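Local coordinates for StAR-related lipid transfer protein 13 (Homo sapiens, PDB 2PSO) that acts as a GTPase-activating protein for RhoA, and perhaps Cdc42, and carries the C-terminal START domain, a lipid-binding module, at residues His99-Asp104 / Arg222-Pro227; Asn92-Glu97 / Cys151-Leu156; Val53-Thr58 / Leu63-Val68. All blocks are in the same frame, centred on the assembly; numbering follows the deposited sequence.

Contact 1 of 3, residues His99-Asp104 / Arg222-Pro227; sequences HLWDED and RNSFQP
Ser-224 leans on the backbone and first side-chain carbon of the Leu-100/Trp-101 corner. Its CB lies 3.5 Å from Leu-100 O and 4.0 Å from Trp-101 CB, and its OG approaches the indole of Trp-101 obliquely. Beyond CB the two residues part: with CG of Trp-101 set between its backbone N and carbonyl carbon (chi1 52°), the ring swings off toward helix 209-223, where it packs on Glu-217 and Ile-221, and its NE1 bonds Arg-93 O. The hydroxyl of Ser-224 is likewise turned back to its own helix, bonding Ile-221 O and receiving a weak bond from Arg-93 NH2.

Behind this first shell, each segment holds its own shape. A type I turn from Asn-223 to Gln-226 ends the helix, closed by Gln-226 N to Asn-223 O at 2.9 Å. In the facing loop an Asx turn forms, Asp-104 N reaching Asp-102 OD1 at 2.9 Å from above the carboxylate plane, while OD2 of the same carboxylate pairs with Arg-98.

The join between the end of the C-terminal START helix and the loop after helix 87-96 is therefore small and rests on van der Waals contact; the polar groups beside it turn to other partners, among them Arg-93, which meets both sides through its O and its NH2.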
ATOM      1  N   HIS A  99       0.006 -11.401  -9.806  1.00 30.27           N
ATOM      2  CA  HIS A  99      -1.132 -12.073 -10.404  1.00 29.06           C
ATOM      3  C   HIS A  99      -1.497 -13.235  -9.499  1.00 27.97           C
ATOM      4  O   HIS A  99      -2.645 -13.680  -9.491  1.00 31.07           O
ATOM      5  CB  HIS A  99      -0.816 -12.540 -11.818  1.00 31.49           C
ATOM      6  CG  HIS A  99       0.552 -13.131 -11.962  1.00 37.29           C
ATOM      7  ND1 HIS A  99       0.788 -14.490 -11.886  1.00 39.19           N
ATOM      8  CD2 HIS A  99       1.761 -12.549 -12.162  1.00 37.52           C
ATOM      9  CE1 HIS A  99       2.083 -14.718 -12.038  1.00 40.10           C
ATOM     10  NE2 HIS A  99       2.696 -13.557 -12.199  1.00 38.84           N
ATOM     11  N   LEU A 100      -0.530 -13.690  -8.709  1.00 22.46           N
ATOM     12  CA  LEU A 100      -0.767 -14.731  -7.713  1.00 22.24           C
ATOM     13  C   LEU A 100      -1.423 -14.254  -6.426  1.00 22.56           C
ATOM     14  O   LEU A 100      -1.634 -15.055  -5.523  1.00 27.48           O
ATOM     15  CB  LEU A 100       0.539 -15.430  -7.334  1.00 21.10           C
ATOM     16  CG  LEU A 100       0.979 -16.782  -7.911  1.00 23.23           C
ATOM     17  CD1 LEU A 100       0.408 -17.050  -9.282  1.00 23.29           C
ATOM     18  CD2 LEU A 100       2.510 -16.831  -7.941  1.00 23.04           C
ATOM     19  N   TRP A 101      -1.704 -12.968  -6.285  1.00 23.76           N
ATOM     20  CA  TRP A 101      -2.349 -12.518  -5.035  1.00 24.81           C
ATOM     21  C   TRP A 101      -3.350 -11.369  -5.130  1.00 25.14           C
ATOM     22  O   TRP A 101      -3.821 -10.865  -4.108  1.00 24.48           O
ATOM     23  CB  TRP A 101      -1.339 -12.223  -3.944  1.00 25.15           C
ATOM     24  CG  TRP A 101      -0.186 -11.290  -4.277  1.00 26.94           C
ATOM     25  CD1 TRP A 101       1.079 -11.658  -4.627  1.00 26.88           C
ATOM     26  CD2 TRP A 101      -0.164  -9.861  -4.171  1.00 26.99           C
ATOM     27  NE1 TRP A 101       1.878 -10.560  -4.759  1.00 27.32           N
ATOM     28  CE2 TRP A 101       1.134  -9.439  -4.490  1.00 29.23           C
ATOM     29  CE3 TRP A 101      -1.116  -8.898  -3.843  1.00 28.79           C
ATOM     30  CZ2 TRP A 101       1.499  -8.088  -4.513  1.00 28.27           C
ATOM     31  CZ3 TRP A 101      -0.751  -7.556  -3.877  1.00 27.75           C
ATOM     32  CH2 TRP A 101       0.539  -7.168  -4.210  1.00 26.85           C
ATOM     33  N   ASP A 102      -3.653 -10.968  -6.362  1.00 21.40           N
ATOM     34  CA  ASP A 102      -4.522  -9.872  -6.621  1.00 22.68           C
ATOM     35  C   ASP A 102      -5.314 -10.255  -7.859  1.00 26.64           C
ATOM     36  O   ASP A 102      -4.780 -10.286  -8.969  1.00 23.55           O
ATOM     37  CB  ASP A 102      -3.707  -8.612  -6.864  1.00 24.71           C
ATOM     38  CG  ASP A 102      -4.564  -7.364  -6.939  1.00 27.69           C
ATOM     39  OD1 ASP A 102      -5.805  -7.482  -7.079  1.00 29.18           O
ATOM     40  OD2 ASP A 102      -3.989  -6.250  -6.870  1.00 28.19           O
ATOM     41  N   GLU A 103      -6.602 -10.546  -7.653  1.00 30.58           N
ATOM     42  CA  GLU A 103      -7.485 -10.935  -8.734  1.00 32.23           C
ATOM     43  C   GLU A 103      -7.829  -9.727  -9.610  1.00 35.61           C
ATOM     44  O   GLU A 103      -8.333  -9.874 -10.719  1.00 37.47           O
ATOM     45  CB  GLU A 103      -8.754 -11.582  -8.169  1.00 35.10           C
ATOM     46  N   ASP A 104      -7.535  -8.526  -9.124  1.00 38.11           N
ATOM     47  CA  ASP A 104      -7.884  -7.324  -9.865  1.00 38.15           C
ATOM     48  C   ASP A 104      -6.761  -6.823 -10.747  1.00 36.81           C
ATOM     49  O   ASP A 104      -7.004  -6.028 -11.651  1.00 36.40           O
ATOM     50  CB  ASP A 104      -8.320  -6.231  -8.904  1.00 40.80           C
ATOM     51  CG  ASP A 104      -9.712  -6.470  -8.352  1.00 44.09           C
ATOM     52  OD1 ASP A 104     -10.479  -7.280  -8.942  1.00 44.68           O
ATOM     53  OD2 ASP A 104     -10.042  -5.840  -7.325  1.00 46.08           O
ATOM     54  N   ARG A 222       0.192 -12.690   2.127  1.00 31.69           N
ATOM     55  CA  ARG A 222       0.484 -13.745   3.076  1.00 32.84           C
ATOM     56  C   ARG A 222      -0.177 -15.054   2.665  1.00 34.46           C
ATOM     57  O   ARG A 222       0.507 -16.078   2.529  1.00 35.73           O
ATOM     58  CB  ARG A 222       0.043 -13.350   4.466  1.00 33.09           C
ATOM     59  CG  ARG A 222       0.290 -14.402   5.498  1.00 32.72           C
ATOM     60  CD  ARG A 222      -0.563 -14.101   6.700  1.00 36.76           C
ATOM     61  NE  ARG A 222      -1.975 -14.044   6.336  1.00 38.17           N
ATOM     62  CZ  ARG A 222      -2.914 -13.491   7.092  1.00 40.89           C
ATOM     63  NH1 ARG A 222      -2.594 -12.934   8.254  1.00 42.00           N
ATOM     64  NH2 ARG A 222      -4.174 -13.489   6.686  1.00 43.15           N
ATOM     65  N   ASN A 223      -1.488 -15.012   2.433  1.00 31.88           N
ATOM     66  CA  ASN A 223      -2.223 -16.199   2.020  1.00 32.10           C
ATOM     67  C   ASN A 223      -1.625 -16.908   0.815  1.00 34.11           C
ATOM     68  O   ASN A 223      -1.680 -18.127   0.715  1.00 35.21           O
ATOM     69  CB  ASN A 223      -3.677 -15.872   1.728  1.00 32.64           C
ATOM     70  CG  ASN A 223      -4.416 -15.359   2.952  1.00 36.04           C
ATOM     71  OD1 ASN A 223      -4.003 -15.584   4.097  1.00 36.55           O
ATOM     72  ND2 ASN A 223      -5.511 -14.644   2.715  1.00 36.43           N
ATOM     73  N   SER A 224      -1.027 -16.156  -0.095  1.00 35.26           N
ATOM     74  CA  SER A 224      -0.514 -16.766  -1.307  1.00 34.54           C
ATOM     75  C   SER A 224       0.755 -17.605  -1.069  1.00 35.51           C
ATOM     76  O   SER A 224       1.342 -18.135  -2.016  1.00 34.35           O
ATOM     77  CB  SER A 224      -0.272 -15.706  -2.372  1.00 33.04           C
ATOM     78  OG  SER A 224       0.885 -14.971  -2.038  1.00 34.50           O
ATOM     79  N   PHE A 225       1.155 -17.744   0.196  1.00 35.97           N
ATOM     80  CA  PHE A 225       2.265 -18.608   0.561  1.00 37.69           C
ATOM     81  C   PHE A 225       1.780 -19.709   1.479  1.00 43.50           C
ATOM     82  O   PHE A 225       2.576 -20.411   2.094  1.00 45.55           O
ATOM     83  CB  PHE A 225       3.328 -17.829   1.322  1.00 37.30           C
ATOM     84  CG  PHE A 225       4.304 -17.112   0.463  1.00 35.18           C
ATOM     85  CD1 PHE A 225       4.262 -15.725   0.361  1.00 37.02           C
ATOM     86  CD2 PHE A 225       5.289 -17.806  -0.213  1.00 34.80           C
ATOM     87  CE1 PHE A 225       5.179 -15.036  -0.411  1.00 36.71           C
ATOM     88  CE2 PHE A 225       6.203 -17.145  -0.989  1.00 35.21           C
ATOM     89  CZ  PHE A 225       6.150 -15.747  -1.093  1.00 38.28           C
ATOM     90  N   GLN A 226       0.469 -19.834   1.621  1.00 51.75           N
ATOM     91  CA  GLN A 226      -0.097 -20.878   2.462  1.00 54.79           C
ATOM     92  C   GLN A 226      -0.617 -21.955   1.556  1.00 57.83           C
ATOM     93  O   GLN A 226      -1.434 -21.665   0.685  1.00 55.17           O
ATOM     94  CB  GLN A 226      -1.240 -20.341   3.322  1.00 54.50           C
ATOM     95  CG  GLN A 226      -0.796 -19.480   4.498  1.00 55.77           C
ATOM     96  CD  GLN A 226      -1.941 -18.656   5.098  1.00 56.06           C
ATOM     97  OE1 GLN A 226      -3.124 -18.955   4.892  1.00 54.76           O
ATOM     98  NE2 GLN A 226      -1.586 -17.614   5.845  1.00 56.43           N
ATOM     99  N   PRO A 227      -0.113 -23.193   1.737  1.00 63.18           N
ATOM    100  CA  PRO A 227      -0.621 -24.410   1.106  1.00 65.36           C
ATOM    101  C   PRO A 227      -2.142 -24.397   0.996  1.00 66.94           C
ATOM    102  O   PRO A 227      -2.831 -24.909   1.879  1.00 67.27           O
ATOM    103  CB  PRO A 227      -0.161 -25.507   2.070  1.00 65.62           C
ATOM    104  CG  PRO A 227       1.161 -25.000   2.580  1.00 66.06           C
ATOM    105  CD  PRO A 227       1.064 -23.476   2.584  1.00 64.48           C
TER

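Contact 2 of 3, residues Asn92-Glu97 / Cys151-Leu156; sequences NRVLRE and CTLVSL
On the helical turn that brings Val-94 against Leu-153, the shortest polar bond is the salt bridge one residue back, Arg-93 NE to Glu-97 OE1 at 2.7 Å. The bond is nearly straight (165° at the hydrogen) and lies close to the guanidinium plane, yet it reaches OE1 from above the carboxylate plane, 46° out of it. Spanning one turn, it joins side chains four residues apart where the backbone bond from Glu-97 N to Arg-93 O is long and weak, and it probably steadies the Arg-93 group, whose NH2 side turns to Phe-225 in a cation-pi contact.

Across to the strand, the contact is purely apolar. Val-94 CG1 and Leu-153 CD2 meet at 3.8 Å, and the two side chains cross obliquely. With CG swung opposite its backbone N (chi1 164°), Leu-153 extends from the strand toward the helix, and the same CD2 also comes within 4.5 Å of Leu-95 CA, thus lying beside the helix backbone as well. Leu-95 itself turns its CD2 over one face of the Arg-96 guanidinium, 3.9 Å above its plane; Arg-96 NH1 pairs with Glu-119.

All three touching residues are buried. Val-94 is flanked by Trp-101 and Tyr-178, and Leu-153 also touches Leu-91 one helical turn earlier, so helix 87-96 is seated on the face of strand 151-157, which runs antiparallel between strands 134-143 and 169-182 of the curved START sheet.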
ATOM      1  N   ASN A  92       9.999 -11.017  -4.246  1.00 13.12           N
ATOM      2  CA  ASN A  92       9.735 -11.404  -5.609  1.00 11.86           C
ATOM      3  C   ASN A  92       8.231 -11.591  -5.725  1.00 11.08           C
ATOM      4  O   ASN A  92       7.629 -11.322  -6.778  1.00  9.50           O
ATOM      5  CB  ASN A  92      10.453 -12.702  -5.962  1.00 15.07           C
ATOM      6  CG  ASN A  92      10.133 -13.158  -7.379  1.00 22.67           C
ATOM      7  OD1 ASN A  92      10.628 -12.565  -8.341  1.00 25.31           O
ATOM      8  ND2 ASN A  92       9.255 -14.183  -7.520  1.00 18.02           N
ATOM      9  N   ARG A  93       7.608 -12.020  -4.637  1.00  7.69           N
ATOM     10  CA  ARG A  93       6.186 -12.250  -4.699  1.00 14.16           C
ATOM     11  C   ARG A  93       5.481 -10.935  -4.933  1.00 19.41           C
ATOM     12  O   ARG A  93       4.465 -10.909  -5.652  1.00 21.69           O
ATOM     13  CB  ARG A  93       5.659 -12.900  -3.427  1.00 16.99           C
ATOM     14  CG  ARG A  93       4.159 -13.160  -3.451  1.00 17.27           C
ATOM     15  CD  ARG A  93       3.685 -13.949  -4.696  1.00 20.46           C
ATOM     16  NE  ARG A  93       4.336 -15.238  -4.866  1.00 24.44           N
ATOM     17  CZ  ARG A  93       4.172 -16.267  -4.039  1.00 27.69           C
ATOM     18  NH1 ARG A  93       4.809 -17.399  -4.247  1.00 29.33           N
ATOM     19  NH2 ARG A  93       3.387 -16.167  -2.983  1.00 31.37           N
ATOM     20  N   VAL A  94       6.002  -9.835  -4.351  1.00 14.48           N
ATOM     21  CA  VAL A  94       5.332  -8.555  -4.573  1.00 11.54           C
ATOM     22  C   VAL A  94       5.761  -7.998  -5.940  1.00 11.43           C
ATOM     23  O   VAL A  94       4.986  -7.375  -6.662  1.00  7.95           O
ATOM     24  CB  VAL A  94       5.670  -7.526  -3.497  1.00 11.50           C
ATOM     25  CG1 VAL A  94       5.036  -6.200  -3.847  1.00 12.69           C
ATOM     26  CG2 VAL A  94       5.217  -7.985  -2.150  1.00  7.26           C
ATOM     27  N   LEU A  95       7.020  -8.235  -6.286  1.00  6.99           N
ATOM     28  CA  LEU A  95       7.610  -7.549  -7.396  1.00  5.23           C
ATOM     29  C   LEU A  95       7.220  -8.175  -8.722  1.00  6.16           C
ATOM     30  O   LEU A  95       6.851  -7.441  -9.638  1.00  3.79           O
ATOM     31  CB  LEU A  95       9.123  -7.512  -7.232  1.00  8.29           C
ATOM     32  CG  LEU A  95       9.950  -6.487  -8.001  1.00  8.03           C
ATOM     33  CD1 LEU A  95      11.071  -7.206  -8.698  1.00 10.88           C
ATOM     34  CD2 LEU A  95       9.142  -5.791  -8.991  1.00  8.23           C
ATOM     35  N   ARG A  96       7.296  -9.506  -8.856  1.00  8.13           N
ATOM     36  CA  ARG A  96       6.984 -10.125 -10.162  1.00  7.74           C
ATOM     37  C   ARG A  96       5.809 -11.105 -10.175  1.00 14.71           C
ATOM     38  O   ARG A  96       5.553 -11.741 -11.196  1.00 17.21           O
ATOM     39  CB  ARG A  96       8.198 -10.837 -10.690  1.00  9.34           C
ATOM     40  CG  ARG A  96       9.445  -9.958 -10.864  1.00 12.52           C
ATOM     41  CD  ARG A  96       9.252  -8.979 -12.001  1.00  8.80           C
ATOM     42  NE  ARG A  96      10.371  -8.051 -11.994  1.00 14.33           N
ATOM     43  CZ  ARG A  96      10.373  -6.867 -12.600  1.00 13.56           C
ATOM     44  NH1 ARG A  96      11.454  -6.104 -12.522  1.00  8.38           N
ATOM     45  NH2 ARG A  96       9.298  -6.455 -13.274  1.00 11.38           N
ATOM     46  N   GLU A  97       5.086 -11.239  -9.063  1.00 16.59           N
ATOM     47  CA  GLU A  97       4.138 -12.340  -8.945  1.00 19.34           C
ATOM     48  C   GLU A  97       2.768 -11.930  -8.402  1.00 21.79           C
ATOM     49  O   GLU A  97       2.122 -12.690  -7.695  1.00 17.82           O
ATOM     50  CB  GLU A  97       4.719 -13.429  -8.053  1.00 18.23           C
ATOM     51  CG  GLU A  97       5.835 -14.199  -8.704  1.00 22.22           C
ATOM     52  CD  GLU A  97       6.209 -15.448  -7.949  1.00 24.90           C
ATOM     53  OE1 GLU A  97       6.271 -15.421  -6.696  1.00 25.80           O
ATOM     54  OE2 GLU A  97       6.432 -16.473  -8.631  1.00 30.50           O
ATOM     55  N   CYS A 151      14.705  -6.356   2.967  1.00 37.60           N
ATOM     56  CA  CYS A 151      14.480  -5.953   1.580  1.00 35.57           C
ATOM     57  C   CYS A 151      13.448  -4.866   1.506  1.00 31.39           C
ATOM     58  O   CYS A 151      12.623  -4.746   2.403  1.00 33.92           O
ATOM     59  CB  CYS A 151      13.991  -7.106   0.731  1.00 40.67           C
ATOM     60  SG  CYS A 151      14.994  -8.533   0.874  1.00 46.03           S
ATOM     61  N   THR A 152      13.475  -4.091   0.426  1.00 25.97           N
ATOM     62  CA  THR A 152      12.555  -2.970   0.260  1.00 22.20           C
ATOM     63  C   THR A 152      12.154  -2.831  -1.164  1.00 21.49           C
ATOM     64  O   THR A 152      12.975  -2.949  -2.082  1.00 22.98           O
ATOM     65  CB  THR A 152      13.177  -1.582   0.622  1.00 24.05           C
ATOM     66  OG1 THR A 152      14.315  -1.290  -0.227  1.00 19.99           O
ATOM     67  CG2 THR A 152      13.582  -1.522   2.068  1.00 25.12           C
ATOM     68  N   LEU A 153      10.890  -2.518  -1.360  1.00 19.46           N
ATOM     69  CA  LEU A 153      10.462  -2.103  -2.680  1.00 17.81           C
ATOM     70  C   LEU A 153       9.803  -0.715  -2.528  1.00 13.88           C
ATOM     71  O   LEU A 153       8.940  -0.536  -1.696  1.00 22.27           O
ATOM     72  CB  LEU A 153       9.546  -3.189  -3.297  1.00  9.50           C
ATOM     73  CG  LEU A 153       8.707  -2.748  -4.504  1.00 14.96           C
ATOM     74  CD1 LEU A 153       9.506  -2.191  -5.692  1.00  8.51           C
ATOM     75  CD2 LEU A 153       7.739  -3.827  -4.955  1.00 16.70           C
ATOM     76  N   VAL A 154      10.204   0.267  -3.304  1.00  9.84           N
ATOM     77  CA  VAL A 154       9.570   1.583  -3.196  1.00 13.42           C
ATOM     78  C   VAL A 154       9.051   2.134  -4.532  1.00 16.15           C
ATOM     79  O   VAL A 154       9.650   1.939  -5.617  1.00 13.01           O
ATOM     80  CB  VAL A 154      10.475   2.687  -2.561  1.00 14.09           C
ATOM     81  CG1 VAL A 154      11.483   2.133  -1.524  1.00 12.82           C
ATOM     82  CG2 VAL A 154      11.169   3.417  -3.634  1.00 12.00           C
ATOM     83  N   SER A 155       7.918   2.824  -4.441  1.00 14.02           N
ATOM     84  CA  SER A 155       7.233   3.253  -5.624  1.00 14.63           C
ATOM     85  C   SER A 155       6.694   4.671  -5.532  1.00 14.85           C
ATOM     86  O   SER A 155       6.408   5.160  -4.446  1.00 17.02           O
ATOM     87  CB  SER A 155       6.082   2.285  -5.878  1.00 17.93           C
ATOM     88  OG  SER A 155       6.548   0.957  -5.965  1.00 12.96           O
ATOM     89  N   LEU A 156       6.553   5.339  -6.670  1.00 16.06           N
ATOM     90  CA  LEU A 156       5.867   6.636  -6.700  1.00 17.28           C
ATOM     91  C   LEU A 156       5.416   6.830  -8.114  1.00 19.20           C
ATOM     92  O   LEU A 156       6.072   6.356  -9.017  1.00 24.96           O
ATOM     93  CB  LEU A 156       6.794   7.768  -6.287  1.00 16.10           C
ATOM     94  CG  LEU A 156       8.196   7.727  -6.895  1.00 17.52           C
ATOM     95  CD1 LEU A 156       8.374   8.832  -7.924  1.00 19.45           C
ATOM     96  CD2 LEU A 156       9.237   7.838  -5.815  1.00 14.47           C
TER

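Contact 3 of 3, residues Val53-Thr58 / Leu63-Val68; sequences VTCSST and LAFKKV
Phe-65 lays one face of its ring against Val-53 on the neighbouring strand. From CB the side chain turns between the backbone N and carbonyl carbon (chi1 61°), which folds it back across the strand pair. CG and CD2 then pass beneath Val-53 O, with CD2 3.8 Å from that oxygen; CD2 also meets Cys-55 SG at 3.6 Å, and CE2 stays close to the same sulfur. At the tip, CZ touches Val-53 CG1 at 4.0 Å. Val-53 CB thus sits over the ring face in a CH-pi contact, 4.3 Å from the centroid, while the sulfur lies at the ring edge.

In the backbone, the antiparallel pair Val-53/Phe-65 is hydrogen-bonded both ways, Val-53 N to Phe-65 O at 2.8 Å and Phe-65 N to Val-53 O at 2.9 Å. Thr-54 and Ala-64 make the adjoining non-hydrogen-bonded pair on the other face. A serine in place of Phe-65 would probably leave Val-53 without its aromatic floor and the Cys-55 sulfur without its ring edge.

Trp-77, meeting the Phe-65 ring edge-to-face, extends the cluster into strand 76-83. This face of the hairpin is thus bound by aromatic, sulfur and aliphatic contacts, and its strands by backbone bonds.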
ATOM      1  N   VAL A  53      -1.284   6.144  14.683  1.00 28.99           N
ATOM      2  CA  VAL A  53      -2.530   5.838  15.401  1.00 30.68           C
ATOM      3  C   VAL A  53      -3.107   4.482  14.997  1.00 31.15           C
ATOM      4  O   VAL A  53      -3.540   4.322  13.853  1.00 36.02           O
ATOM      5  CB  VAL A  53      -3.609   6.903  15.128  1.00 29.91           C
ATOM      6  CG1 VAL A  53      -4.914   6.508  15.787  1.00 26.19           C
ATOM      7  CG2 VAL A  53      -3.137   8.270  15.597  1.00 28.77           C
ATOM      8  N   THR A  54      -3.146   3.525  15.926  1.00 26.15           N
ATOM      9  CA  THR A  54      -3.539   2.155  15.593  1.00 25.54           C
ATOM     10  C   THR A  54      -5.035   1.939  15.311  1.00 24.60           C
ATOM     11  O   THR A  54      -5.867   2.689  15.759  1.00 27.67           O
ATOM     12  CB  THR A  54      -2.981   1.139  16.633  1.00 27.38           C
ATOM     13  OG1 THR A  54      -3.856   1.015  17.759  1.00 28.14           O
ATOM     14  CG2 THR A  54      -1.611   1.591  17.111  1.00 28.27           C
ATOM     15  N   CYS A  55      -5.370   0.917  14.535  1.00 27.90           N
ATOM     16  CA  CYS A  55      -6.764   0.613  14.223  1.00 29.54           C
ATOM     17  C   CYS A  55      -7.101  -0.833  14.473  1.00 32.43           C
ATOM     18  O   CYS A  55      -6.223  -1.672  14.630  1.00 33.77           O
ATOM     19  CB  CYS A  55      -7.078   0.891  12.767  1.00 29.66           C
ATOM     20  SG  CYS A  55      -6.590   2.506  12.252  1.00 34.24           S
ATOM     21  N   SER A  56      -8.401  -1.103  14.508  1.00 34.42           N
ATOM     22  CA  SER A  56      -8.909  -2.444  14.566  1.00 33.29           C
ATOM     23  C   SER A  56      -8.772  -2.992  13.149  1.00 35.05           C
ATOM     24  O   SER A  56      -9.025  -2.279  12.167  1.00 32.12           O
ATOM     25  CB  SER A  56     -10.370  -2.418  14.989  1.00 33.15           C
ATOM     26  OG  SER A  56     -10.840  -3.739  15.162  1.00 36.76           O
ATOM     27  N   SER A  57      -8.381  -4.258  13.043  1.00 35.35           N
ATOM     28  CA  SER A  57      -8.042  -4.825  11.757  1.00 36.74           C
ATOM     29  C   SER A  57      -8.426  -6.297  11.753  1.00 39.12           C
ATOM     30  O   SER A  57      -8.221  -6.983  12.751  1.00 42.32           O
ATOM     31  CB  SER A  57      -6.543  -4.707  11.596  1.00 36.92           C
ATOM     32  OG  SER A  57      -6.211  -4.464  10.258  1.00 38.40           O
ATOM     33  N   THR A  58      -8.959  -6.805  10.648  1.00 38.35           N
ATOM     34  CA  THR A  58      -9.319  -8.226  10.624  1.00 38.83           C
ATOM     35  C   THR A  58      -8.217  -9.098  10.035  1.00 38.86           C
ATOM     36  O   THR A  58      -7.228  -8.596   9.477  1.00 32.89           O
ATOM     37  CB  THR A  58     -10.592  -8.518   9.813  1.00 39.14           C
ATOM     38  OG1 THR A  58     -10.319  -8.298   8.424  1.00 43.65           O
ATOM     39  CG2 THR A  58     -11.735  -7.640  10.248  1.00 38.60           C
ATOM     40  N   LEU A  63      -2.941  -2.730  11.453  1.00 30.61           N
ATOM     41  CA  LEU A  63      -3.176  -1.445  10.768  1.00 28.73           C
ATOM     42  C   LEU A  63      -2.897  -0.207  11.657  1.00 31.00           C
ATOM     43  O   LEU A  63      -3.007  -0.281  12.892  1.00 30.12           O
ATOM     44  CB  LEU A  63      -4.627  -1.402  10.334  1.00 28.16           C
ATOM     45  CG  LEU A  63      -5.017  -0.366   9.299  1.00 25.26           C
ATOM     46  CD1 LEU A  63      -3.983  -0.388   8.213  1.00 20.40           C
ATOM     47  CD2 LEU A  63      -6.401  -0.744   8.786  1.00 23.92           C
ATOM     48  N   ALA A  64      -2.548   0.923  11.026  1.00 30.93           N
ATOM     49  CA  ALA A  64      -2.324   2.203  11.718  1.00 28.30           C
ATOM     50  C   ALA A  64      -2.293   3.357  10.722  1.00 29.46           C
ATOM     51  O   ALA A  64      -2.077   3.134   9.533  1.00 27.48           O
ATOM     52  CB  ALA A  64      -1.038   2.180  12.511  1.00 27.16           C
ATOM     53  N   PHE A  65      -2.536   4.589  11.185  1.00 31.07           N
ATOM     54  CA  PHE A  65      -2.367   5.733  10.286  1.00 32.48           C
ATOM     55  C   PHE A  65      -1.647   6.917  10.878  1.00 32.92           C
ATOM     56  O   PHE A  65      -1.222   6.905  12.030  1.00 37.91           O
ATOM     57  CB  PHE A  65      -3.668   6.173   9.623  1.00 32.04           C
ATOM     58  CG  PHE A  65      -4.720   6.622  10.577  1.00 34.85           C
ATOM     59  CD1 PHE A  65      -4.795   7.955  10.981  1.00 35.36           C
ATOM     60  CD2 PHE A  65      -5.678   5.736  11.032  1.00 34.86           C
ATOM     61  CE1 PHE A  65      -5.773   8.382  11.842  1.00 32.88           C
ATOM     62  CE2 PHE A  65      -6.681   6.166  11.898  1.00 35.97           C
ATOM     63  CZ  PHE A  65      -6.719   7.490  12.309  1.00 33.97           C
ATOM     64  N   LYS A  66      -1.516   7.954  10.079  1.00 29.83           N
ATOM     65  CA  LYS A  66      -0.713   9.068  10.481  1.00 31.95           C
ATOM     66  C   LYS A  66      -1.126  10.265   9.630  1.00 36.41           C
ATOM     67  O   LYS A  66      -1.328  10.136   8.411  1.00 36.75           O
ATOM     68  CB  LYS A  66       0.775   8.732  10.273  1.00 30.93           C
ATOM     69  CG  LYS A  66       1.720   9.799  10.769  1.00 31.75           C
ATOM     70  CD  LYS A  66       3.091   9.704  10.173  1.00 31.84           C
ATOM     71  CE  LYS A  66       4.077   9.052  11.130  1.00 34.72           C
ATOM     72  NZ  LYS A  66       5.453   9.616  10.919  1.00 36.29           N
ATOM     73  N   LYS A  67      -1.295  11.414  10.282  1.00 38.28           N
ATOM     74  CA  LYS A  67      -1.472  12.669   9.576  1.00 38.70           C
ATOM     75  C   LYS A  67      -0.066  13.159   9.279  1.00 40.49           C
ATOM     76  O   LYS A  67       0.814  13.108  10.139  1.00 41.30           O
ATOM     77  CB  LYS A  67      -2.226  13.676  10.454  1.00 37.31           C
ATOM     78  N   VAL A  68       0.177  13.624   8.067  1.00 42.49           N
ATOM     79  CA  VAL A  68       1.532  14.035   7.753  1.00 46.57           C
ATOM     80  C   VAL A  68       1.790  15.476   8.214  1.00 50.28           C
ATOM     81  O   VAL A  68       2.932  15.855   8.497  1.00 50.98           O
ATOM     82  CB  VAL A  68       1.849  13.823   6.248  1.00 47.14           C
ATOM     83  CG1 VAL A  68       3.345  13.897   5.987  1.00 47.00           C
ATOM     84  CG2 VAL A  68       1.335  12.476   5.802  1.00 45.18           C
TER

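In the fold
From the N terminus, contact 3 closes first: four residues separate its segments, so it is a local hairpin, strand 53-55 on strand 62-66, joined to the rest of the sheet through strand 76-83. Contacts 2 and 1 follow and cross, because their segments alternate along the chain. Contact 2 returns to helix 87-96 after 53 residues containing three strands, and contact 1 closes a loop of 117 residues, back to the end of helix 209-223. The two touch through Arg-93 and Val-94, linking helix, loop, sheet and C-terminal helix of the START fold. Contact 3 lies apart, its centre about 22 Å from that of contact 2, across the chain's centre.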